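Local coordinates for protein D-alanyl-D-alanine carboxypeptidase (Vibrio cholerae, PDB 5TR7) that probably trims the terminal D-alanine from peptidoglycan precursor peptides, as a penicillin-binding serine carboxypeptidase of the peptidase S11 family, at residues L90-I95 against Y168-E173; A225-T230 against A238-L243. One frame throughout, in Å; residues are numbered along the deposited sequence.

Interaction 1 of 2, residues L90-I95 against Y168-E173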
ATOM      1  N   LEU A  90      -9.215   4.002 -11.910  1.00 50.64           N
ATOM      2  CA  LEU A  90      -9.425   3.084 -10.805  1.00 55.95           C
ATOM      3  C   LEU A  90      -8.130   2.892  -9.970  1.00 57.79           C
ATOM      4  O   LEU A  90      -8.161   2.773  -8.728  1.00 51.15           O
ATOM      5  CB  LEU A  90      -9.921   1.717 -11.315  1.00 56.25           C
ATOM      6  CG  LEU A  90     -11.396   1.677 -11.758  1.00 57.80           C
ATOM      7  CD1 LEU A  90     -11.706   0.287 -12.353  1.00 57.24           C
ATOM      8  CD2 LEU A  90     -12.388   1.991 -10.633  1.00 53.06           C
ATOM      9  N   ASN A  91      -7.008   2.782 -10.686  1.00 57.27           N
ATOM     10  CA  ASN A  91      -5.696   2.659 -10.053  1.00 60.06           C
ATOM     11  C   ASN A  91      -5.391   3.748  -9.067  1.00 54.37           C
ATOM     12  O   ASN A  91      -4.948   3.494  -7.976  1.00 51.78           O
ATOM     13  CB  ASN A  91      -4.659   2.689 -11.130  1.00 67.09           C
ATOM     14  CG  ASN A  91      -4.079   1.416 -11.322  1.00 69.00           C
ATOM     15  OD1 ASN A  91      -4.458   0.644 -12.204  1.00 82.87           O
ATOM     16  ND2 ASN A  91      -3.178   1.108 -10.425  1.00 69.24           N
ATOM     17  N   ARG A  92      -5.585   4.977  -9.508  1.00 47.35           N
ATOM     18  CA  ARG A  92      -5.440   6.134  -8.616  1.00 46.71           C
ATOM     19  C   ARG A  92      -6.440   6.105  -7.502  1.00 44.93           C
ATOM     20  O   ARG A  92      -6.137   6.496  -6.392  1.00 50.33           O
ATOM     21  CB  ARG A  92      -5.506   7.431  -9.382  1.00 49.04           C
ATOM     22  CG  ARG A  92      -4.328   7.557 -10.278  1.00 47.90           C
ATOM     23  CD  ARG A  92      -4.324   8.795 -11.139  1.00 55.09           C
ATOM     24  NE  ARG A  92      -2.971   8.938 -11.639  1.00 55.45           N
ATOM     25  CZ  ARG A  92      -2.423   8.141 -12.566  1.00 56.80           C
ATOM     26  NH1 ARG A  92      -3.113   7.175 -13.159  1.00 54.55           N
ATOM     27  NH2 ARG A  92      -1.168   8.349 -12.924  1.00 56.63           N
ATOM     28  N   GLY A  93      -7.639   5.636  -7.762  1.00 47.78           N
ATOM     29  CA  GLY A  93      -8.590   5.521  -6.634  1.00 50.01           C
ATOM     30  C   GLY A  93      -8.094   4.578  -5.560  1.00 56.77           C
ATOM     31  O   GLY A  93      -8.244   4.787  -4.330  1.00 47.72           O
ATOM     32  N   ILE A  94      -7.469   3.504  -6.020  1.00 50.29           N
ATOM     33  CA  ILE A  94      -6.899   2.559  -5.083  1.00 52.58           C
ATOM     34  C   ILE A  94      -5.704   3.169  -4.302  1.00 52.02           C
ATOM     35  O   ILE A  94      -5.638   3.162  -3.096  1.00 49.04           O
ATOM     36  CB  ILE A  94      -6.399   1.297  -5.836  1.00 47.98           C
ATOM     37  CG1 ILE A  94      -7.597   0.513  -6.384  1.00 47.54           C
ATOM     38  CG2 ILE A  94      -5.459   0.457  -4.945  1.00 49.62           C
ATOM     39  CD1 ILE A  94      -7.232  -0.682  -7.302  1.00 52.28           C
ATOM     40  N   ILE A  95      -4.758   3.710  -5.046  1.00 50.71           N
ATOM     41  CA  ILE A  95      -3.522   4.139  -4.493  1.00 51.79           C
ATOM     42  C   ILE A  95      -3.615   5.451  -3.729  1.00 53.08           C
ATOM     43  O   ILE A  95      -3.098   5.558  -2.659  1.00 52.98           O
ATOM     44  CB  ILE A  95      -2.472   4.252  -5.628  1.00 46.12           C
ATOM     45  CG1 ILE A  95      -2.084   2.839  -6.117  1.00 50.94           C
ATOM     46  CG2 ILE A  95      -1.234   5.032  -5.166  1.00 45.65           C
ATOM     47  CD1 ILE A  95      -1.314   2.849  -7.448  1.00 51.87           C
ATOM     48  N   TYR A 168       4.616   2.420  -9.048  1.00 48.32           N
ATOM     49  CA  TYR A 168       5.145   3.101  -7.843  1.00 47.08           C
ATOM     50  C   TYR A 168       5.101   4.612  -7.950  1.00 52.18           C
ATOM     51  O   TYR A 168       4.900   5.280  -6.947  1.00 47.04           O
ATOM     52  CB  TYR A 168       6.589   2.670  -7.526  1.00 48.99           C
ATOM     53  CG  TYR A 168       7.078   3.313  -6.267  1.00 50.67           C
ATOM     54  CD1 TYR A 168       6.547   2.942  -5.060  1.00 48.56           C
ATOM     55  CD2 TYR A 168       8.025   4.366  -6.290  1.00 46.77           C
ATOM     56  CE1 TYR A 168       6.920   3.569  -3.907  1.00 46.37           C
ATOM     57  CE2 TYR A 168       8.355   5.036  -5.125  1.00 51.27           C
ATOM     58  CZ  TYR A 168       7.798   4.598  -3.934  1.00 51.87           C
ATOM     59  OH  TYR A 168       8.118   5.133  -2.736  1.00 51.42           O
ATOM     60  N   ALA A 169       5.280   5.132  -9.160  1.00 46.41           N
ATOM     61  CA  ALA A 169       5.286   6.598  -9.330  1.00 56.47           C
ATOM     62  C   ALA A 169       3.988   7.202  -8.873  1.00 50.26           C
ATOM     63  O   ALA A 169       3.942   8.314  -8.327  1.00 52.34           O
ATOM     64  CB  ALA A 169       5.535   6.994 -10.773  1.00 54.08           C
ATOM     65  N   ILE A 170       2.938   6.416  -8.980  1.00 50.06           N
ATOM     66  CA  ILE A 170       1.639   6.942  -8.631  1.00 49.66           C
ATOM     67  C   ILE A 170       1.490   7.247  -7.112  1.00 45.16           C
ATOM     68  O   ILE A 170       0.689   8.069  -6.756  1.00 47.09           O
ATOM     69  CB  ILE A 170       0.542   6.019  -9.160  1.00 47.73           C
ATOM     70  CG1 ILE A 170       0.637   5.874 -10.692  1.00 59.24           C
ATOM     71  CG2 ILE A 170      -0.846   6.555  -8.816  1.00 55.79           C
ATOM     72  CD1 ILE A 170      -0.335   4.808 -11.249  1.00 52.44           C
ATOM     73  N   TYR A 171       2.328   6.648  -6.259  1.00 44.95           N
ATOM     74  CA  TYR A 171       2.222   6.806  -4.835  1.00 44.90           C
ATOM     75  C   TYR A 171       2.642   8.198  -4.349  1.00 52.38           C
ATOM     76  O   TYR A 171       2.383   8.572  -3.178  1.00 50.82           O
ATOM     77  CB  TYR A 171       2.988   5.691  -4.152  1.00 46.28           C
ATOM     78  CG  TYR A 171       2.307   4.313  -4.216  1.00 45.07           C
ATOM     79  CD1 TYR A 171       2.460   3.441  -5.273  1.00 50.81           C
ATOM     80  CD2 TYR A 171       1.511   3.903  -3.204  1.00 51.61           C
ATOM     81  CE1 TYR A 171       1.828   2.184  -5.277  1.00 44.07           C
ATOM     82  CE2 TYR A 171       0.878   2.685  -3.169  1.00 47.12           C
ATOM     83  CZ  TYR A 171       1.052   1.819  -4.190  1.00 50.71           C
ATOM     84  OH  TYR A 171       0.391   0.664  -4.078  1.00 48.82           O
ATOM     85  N   SER A 172       3.297   8.974  -5.225  1.00 48.59           N
ATOM     86  CA  SER A 172       3.698  10.305  -4.809  1.00 55.79           C
ATOM     87  C   SER A 172       2.745  11.354  -5.284  1.00 52.46           C
ATOM     88  O   SER A 172       2.969  12.536  -5.011  1.00 50.61           O
ATOM     89  CB  SER A 172       5.112  10.620  -5.203  1.00 56.95           C
ATOM     90  OG  SER A 172       5.244  10.414  -6.544  1.00 54.03           O
ATOM     91  N   GLU A 173       1.650  10.952  -5.941  1.00 51.60           N
ATOM     92  CA  GLU A 173       0.599  11.893  -6.353  1.00 46.19           C
ATOM     93  C   GLU A 173      -0.165  12.223  -5.074  1.00 42.70           C
ATOM     94  O   GLU A 173      -0.530  11.342  -4.298  1.00 46.62           O
ATOM     95  CB  GLU A 173      -0.245  11.346  -7.504  1.00 49.92           C
ATOM     96  CG  GLU A 173       0.582  11.117  -8.778  1.00 54.17           C
ATOM     97  CD  GLU A 173      -0.227  10.550  -9.969  1.00 61.13           C
ATOM     98  OE1 GLU A 173      -1.482  10.606 -10.024  1.00 58.15           O
ATOM     99  OE2 GLU A 173       0.437  10.012 -10.896  1.00 78.43           O
TER

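Interaction 2 of 2, residues A225-T230 against A238-L243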
ATOM      1  N   ALA A 225      10.670   1.963   5.068  1.00 46.67           N
ATOM      2  CA  ALA A 225      10.275   1.826   6.478  1.00 47.44           C
ATOM      3  C   ALA A 225       8.814   1.452   6.635  1.00 48.23           C
ATOM      4  O   ALA A 225       7.961   1.792   5.799  1.00 45.53           O
ATOM      5  CB  ALA A 225      10.525   3.119   7.236  1.00 49.80           C
ATOM      6  N   VAL A 226       8.557   0.621   7.626  1.00 46.47           N
ATOM      7  CA  VAL A 226       7.189   0.223   7.921  1.00 53.20           C
ATOM      8  C   VAL A 226       6.976   0.494   9.411  1.00 51.23           C
ATOM      9  O   VAL A 226       7.798   0.098  10.256  1.00 55.19           O
ATOM     10  CB  VAL A 226       6.997  -1.287   7.672  1.00 51.32           C
ATOM     11  CG1 VAL A 226       5.599  -1.709   8.023  1.00 57.18           C
ATOM     12  CG2 VAL A 226       7.337  -1.619   6.244  1.00 51.40           C
ATOM     13  N   VAL A 227       5.894   1.182   9.724  1.00 51.46           N
ATOM     14  CA  VAL A 227       5.547   1.488  11.146  1.00 52.31           C
ATOM     15  C   VAL A 227       4.115   1.042  11.321  1.00 48.10           C
ATOM     16  O   VAL A 227       3.264   1.394  10.553  1.00 48.77           O
ATOM     17  CB  VAL A 227       5.791   2.979  11.466  1.00 53.59           C
ATOM     18  CG1 VAL A 227       5.385   3.328  12.864  1.00 60.67           C
ATOM     19  CG2 VAL A 227       7.283   3.269  11.333  1.00 56.55           C
ATOM     20  N   MET A 228       3.875   0.199  12.308  1.00 54.18           N
ATOM     21  CA  MET A 228       2.526  -0.324  12.551  1.00 57.76           C
ATOM     22  C   MET A 228       2.067  -0.030  13.937  1.00 50.68           C
ATOM     23  O   MET A 228       2.801  -0.225  14.879  1.00 56.73           O
ATOM     24  CB  MET A 228       2.501  -1.860  12.398  1.00 56.74           C
ATOM     25  CG  MET A 228       3.096  -2.314  11.077  1.00 62.69           C
ATOM     26  SD  MET A 228       2.134  -1.868   9.618  1.00 65.54           S
ATOM     27  CE  MET A 228       0.828  -3.148   9.870  1.00 64.92           C
ATOM     28  N   GLY A 229       0.832   0.420  14.041  1.00 50.45           N
ATOM     29  CA  GLY A 229       0.248   0.624  15.341  1.00 53.56           C
ATOM     30  C   GLY A 229       0.676   1.844  16.104  1.00 50.99           C
ATOM     31  O   GLY A 229       1.007   1.715  17.237  1.00 56.75           O
ATOM     32  N   THR A 230       0.681   3.008  15.464  1.00 52.71           N
ATOM     33  CA  THR A 230       0.960   4.300  16.140  1.00 50.81           C
ATOM     34  C   THR A 230      -0.360   4.846  16.650  1.00 57.51           C
ATOM     35  O   THR A 230      -1.440   4.516  16.164  1.00 59.69           O
ATOM     36  CB  THR A 230       1.583   5.363  15.236  1.00 49.43           C
ATOM     37  OG1 THR A 230       0.783   5.547  14.075  1.00 51.99           O
ATOM     38  CG2 THR A 230       2.973   4.888  14.797  1.00 55.21           C
ATOM     39  N   ALA A 238       5.689  11.411  12.407  1.00 49.98           N
ATOM     40  CA  ALA A 238       6.915  11.629  13.169  1.00 52.01           C
ATOM     41  C   ALA A 238       7.748  10.388  13.393  1.00 54.72           C
ATOM     42  O   ALA A 238       8.933  10.414  13.182  1.00 57.31           O
ATOM     43  CB  ALA A 238       6.616  12.278  14.496  1.00 60.06           C
ATOM     44  N   GLU A 239       7.139   9.260  13.718  1.00 50.80           N
ATOM     45  CA  GLU A 239       7.924   8.095  13.994  1.00 50.09           C
ATOM     46  C   GLU A 239       8.544   7.573  12.706  1.00 52.90           C
ATOM     47  O   GLU A 239       9.675   7.101  12.725  1.00 52.63           O
ATOM     48  CB  GLU A 239       7.080   7.029  14.691  1.00 50.95           C
ATOM     49  CG  GLU A 239       6.473   7.507  16.024  1.00 61.61           C
ATOM     50  CD  GLU A 239       7.482   8.039  17.043  1.00 66.29           C
ATOM     51  OE1 GLU A 239       7.480   9.245  17.340  1.00 74.61           O
ATOM     52  OE2 GLU A 239       8.348   7.289  17.462  1.00 73.65           O
ATOM     53  N   SER A 240       7.847   7.694  11.590  1.00 46.94           N
ATOM     54  CA  SER A 240       8.420   7.252  10.317  1.00 55.99           C
ATOM     55  C   SER A 240       9.582   8.135   9.924  1.00 50.15           C
ATOM     56  O   SER A 240      10.602   7.635   9.447  1.00 49.41           O
ATOM     57  CB  SER A 240       7.342   7.252   9.222  1.00 50.71           C
ATOM     58  OG  SER A 240       6.406   6.250   9.550  1.00 55.45           O
ATOM     59  N   LYS A 241       9.436   9.436  10.180  1.00 47.65           N
ATOM     60  CA  LYS A 241      10.508  10.395   9.856  1.00 51.50           C
ATOM     61  C   LYS A 241      11.728  10.061  10.716  1.00 52.84           C
ATOM     62  O   LYS A 241      12.829  10.013  10.175  1.00 50.71           O
ATOM     63  CB  LYS A 241      10.074  11.878  10.000  1.00 49.67           C
ATOM     64  CG  LYS A 241      11.027  12.842   9.408  1.00 51.78           C
ATOM     65  CD  LYS A 241      10.696  14.320   9.631  1.00 57.17           C
ATOM     66  CE  LYS A 241      11.595  15.184   8.716  1.00 57.72           C
ATOM     67  NZ  LYS A 241      11.328  16.643   8.830  1.00 64.50           N
ATOM     68  N   LYS A 242      11.533   9.712  12.004  1.00 52.46           N
ATOM     69  CA  LYS A 242      12.679   9.382  12.878  1.00 57.12           C
ATOM     70  C   LYS A 242      13.339   8.133  12.357  1.00 55.64           C
ATOM     71  O   LYS A 242      14.541   8.073  12.244  1.00 63.93           O
ATOM     72  CB  LYS A 242      12.316   9.073  14.330  1.00 62.41           C
ATOM     73  CG  LYS A 242      11.878  10.226  15.161  1.00 74.86           C
ATOM     74  CD  LYS A 242      11.247   9.766  16.486  1.00 78.66           C
ATOM     75  CE  LYS A 242      10.635  11.002  17.130  1.00 82.39           C
ATOM     76  NZ  LYS A 242       9.602  10.666  18.146  1.00 86.12           N
ATOM     77  N   LEU A 243      12.541   7.134  12.080  1.00 50.82           N
ATOM     78  CA  LEU A 243      13.066   5.893  11.609  1.00 53.33           C
ATOM     79  C   LEU A 243      13.887   6.124  10.382  1.00 52.98           C
ATOM     80  O   LEU A 243      14.970   5.653  10.294  1.00 57.34           O
ATOM     81  CB  LEU A 243      11.937   4.933  11.331  1.00 53.91           C
ATOM     82  CG  LEU A 243      12.248   3.460  11.358  1.00 63.31           C
ATOM     83  CD1 LEU A 243      13.156   3.084  12.499  1.00 63.36           C
ATOM     84  CD2 LEU A 243      10.971   2.671  11.403  1.00 67.76           C
TER

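Interaction 1 of 2, residues L90-I95 against Y168-E173
Ile170 is the first residue after helix 165-168 to meet the last turns of helix 87-95, and its two branches do different work. CG2 packs against Ile95, 4.0 Å from Ile95 CG2, and also rests on the aliphatic start of Arg92, 3.9 Å from Arg92 CG. The other branch passes across one face of the guanidinium, toward its rim, with Ile170 CG1 3.8 Å from Arg92 NH2.

Tyr171 follows, its ring lying across the side chain of Ile95; these two and Ile170 are all buried. A chi1 of -71° sets CG1 beside the backbone N of Ile95 and leaves CG2 anti to it. That methyl sits over the ring centre, Ile95 CG2 being 3.6 Å from the centroid of the Tyr171 ring and 14° off the ring normal, a CH-pi contact. This pair lies in the helical part of the penicillin-binding fold, beside the predicted active site: the hydroxyl of Tyr171 is hydrogen-bonded to Ser42 on helix 37-50, and Ile95 touches the same serine. Helix 37-50 also carries Lys38, the predicted proton acceptor.

Two residues on, Glu173 turns back to Arg92 and closes the polar side of the contact with a salt bridge in which the guanidinium grips the carboxylate side-on. Arg92 NE donates to Glu173 OE1 at 2.8 Å, and Arg92 NH2 to Glu173 OE2 at 3.1 Å, both oxygens being met on their syn sides. The two planes are 29° apart, and the paired bonds restrain rotation of both groups at this partly exposed margin.

Interaction 2 of 2, residues A225-T230 against A238-L243
Val227 has CG1 anti to its own backbone N (chi1 177°), which places CG2 anti to the carbonyl carbon and turns that methyl to helix 233-251. Leu243 answers with CG swung anti to the backbone N (chi1 -156°), which directs the leucine head to the strand, CD2 foremost. The two methyls meet with Val227 CG2 3.7 Å from Leu243 CD2, and the two side chains lie alongside each other, pointing opposite ways. Leu243 CD2 also reaches the neighbouring inward-facing position, 4.2 Å from Ala225 CB, so one methyl bridges two strand residues on the same face of the sheet.

One turn earlier in the helix, Ser240 lays its hydroxyl against the valine, with Ser240 OG 3.6 Å from Val227 CG2. Although it sits against hydrocarbon, that oxygen is satisfied by a hydrogen bond to the carbonyl O of Arg236, within its own helix. Glu239 contributes its aliphatic base: Glu239 CB is 4.5 Å from Val227 CG1, while the carboxylate bends off the strand. There Glu239 OE1 takes a salt bridge from Lys242 NZ at 2.7 Å, and Glu239 OE2 accepts a hydrogen bond from the backbone N of Ala7.

Val226, between the two inward residues, points away from the helix. The axes of segments 225-230 and 238-243 approach to 8.8 Å and run roughly antiparallel, at 146°. Leu243 extends the same apolar layer onto strand 10-15 through Tyr11 and Leu13. This is the C-terminal helix of the catalytic domain lying on the five-stranded antiparallel sheet, as in the penicillin-binding protein and serine beta-lactamase fold.

Overall arrangement
Interactions 1 and 2 belong to the two halves of the catalytic domain, the first in the helical part and the second on the five-stranded sheet. Their centres are 21 Å apart and their nearest atoms about 9 Å. The predicted active site relates them: the side chain of Tyr171 is about 4 Å from that of Lys201, a predicted substrate-binding residue on strand 196-205, and about 6 Å from that of Lys38, the predicted proton acceptor. The side chain of Val226 is about 9 Å from that of Lys201. Segment 225-230 turns one face to helix 233-251; the other, judging by Val226, probably looks toward the active-site side. Helix 233-251 also contributes Glu233, Arg236 and Lys237 to the nitrite pocket.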